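Local coordinates for protein enoyl-CoA hydratase (Bacillus halodurans, PDB 3LKE) that probably catalyses the reversible hydration of enoyl-CoA thioesters, at residues A[147-150]-A[151-155]. Residues are numbered along the deposited sequence; the frame is centred on the assembly and turned at random.
Sequences LGAS and YFLPR
G148 occupies the N-cap position of helix 149-157, and G148 O takes two backbone N-H groups: F152 N at 2.9 Å, nearly straight, and Y151 N, above the carbonyl plane. Glycine suits the cap because at phi 89° a beta carbon would jam against L147 O and crowd F152 CE2. One residue on, L153 N bonds to A149 O, and the small methyl of A149 meets L153 CD1 at 4.0 Å. With CG anti to its carbonyl carbon (chi1 -67°), L153 runs back beside A149 O; an alanine here would probably open a gap beside A149 CB, where CD1 had packed, and weaken the contacts with T162 and L182. This first turn belongs to the crotonase fold, where helix 223-241 packs against Y151 and F152 and its E234 binds both G148 N and S150 OG. P154 lacks an N-H to offer S150 O; its CG stands 3.2 Å from that oxygen, which instead accepts from a water. The same water accepts from R155 NH1, which also donates to Y151 O, 2.9 Å away, in the carbonyl plane. These bonds hold the guanidinium flat over Y151 CE1, while Y151 CD2 lies over the centre of the F152 ring.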
# COMPACT_ATOMS: atom_id res chain seq x y z
N LEU A 147 10.21 -17.31 -5.45
CA LEU A 147 9.78 -16.83 -6.77
C LEU A 147 9.02 -15.50 -6.70
O LEU A 147 8.09 -15.25 -7.47
CB LEU A 147 8.95 -17.89 -7.48
CG LEU A 147 9.68 -19.24 -7.53
CD1 LEU A 147 8.94 -20.21 -8.46
CD2 LEU A 147 11.12 -19.08 -7.97
N GLY A 148 9.45 -14.65 -5.77
CA GLY A 148 8.86 -13.33 -5.60
C GLY A 148 7.67 -13.24 -4.67
O GLY A 148 7.18 -12.14 -4.39
N ALA A 149 7.18 -14.37 -4.18
CA ALA A 149 5.96 -14.39 -3.39
C ALA A 149 6.07 -13.49 -2.13
O ALA A 149 5.09 -12.84 -1.72
CB ALA A 149 5.60 -15.81 -2.99
N SER A 150 7.27 -13.44 -1.54
CA SER A 150 7.47 -12.59 -0.37
C SER A 150 7.45 -11.10 -0.70
O SER A 150 7.24 -10.28 0.20
CB SER A 150 8.77 -12.96 0.39
OG SER A 150 9.92 -12.45 -0.27
N TYR A 151 7.67 -10.76 -1.97
CA TYR A 151 7.57 -9.38 -2.44
C TYR A 151 6.11 -9.05 -2.85
O TYR A 151 5.52 -8.07 -2.41
CB TYR A 151 8.50 -9.16 -3.65
CG TYR A 151 8.41 -7.77 -4.23
CD1 TYR A 151 9.15 -6.73 -3.68
CD2 TYR A 151 7.57 -7.50 -5.30
CE1 TYR A 151 9.07 -5.46 -4.20
CE2 TYR A 151 7.46 -6.23 -5.82
CZ TYR A 151 8.21 -5.21 -5.26
OH TYR A 151 8.11 -3.93 -5.76
N PHE A 152 5.54 -9.91 -3.69
CA PHE A 152 4.23 -9.61 -4.26
C PHE A 152 3.06 -9.78 -3.32
O PHE A 152 2.19 -8.92 -3.28
CB PHE A 152 3.99 -10.39 -5.55
CG PHE A 152 4.85 -9.95 -6.69
CD1 PHE A 152 4.58 -8.76 -7.34
CD2 PHE A 152 5.94 -10.72 -7.10
CE1 PHE A 152 5.36 -8.34 -8.39
CE2 PHE A 152 6.74 -10.30 -8.15
CZ PHE A 152 6.46 -9.10 -8.79
N LEU A 153 3.02 -10.88 -2.58
CA LEU A 153 1.87 -11.10 -1.70
C LEU A 153 1.54 -9.93 -0.75
O LEU A 153 0.41 -9.45 -0.71
CB LEU A 153 1.98 -12.41 -0.94
CG LEU A 153 1.90 -13.68 -1.81
CD1 LEU A 153 2.22 -14.92 -0.99
CD2 LEU A 153 0.54 -13.81 -2.50
N PRO A 154 2.53 -9.47 0.04
CA PRO A 154 2.12 -8.39 0.95
C PRO A 154 1.78 -7.09 0.23
O PRO A 154 0.96 -6.32 0.73
CB PRO A 154 3.34 -8.21 1.87
CG PRO A 154 4.49 -8.87 1.14
CD PRO A 154 3.89 -9.96 0.29
N ARG A 155 2.39 -6.84 -0.93
CA ARG A 155 2.07 -5.62 -1.67
C ARG A 155 0.67 -5.68 -2.26
O ARG A 155 -0.03 -4.66 -2.34
CB ARG A 155 3.13 -5.34 -2.75
CG ARG A 155 4.40 -4.73 -2.14
CD ARG A 155 5.61 -4.78 -3.05
NE ARG A 155 6.76 -4.19 -2.36
CZ ARG A 155 7.45 -4.81 -1.40
NH1 ARG A 155 7.13 -6.04 -1.02
NH2 ARG A 155 8.47 -4.19 -0.83
O HOH W 1 7.92 -7.75 1.12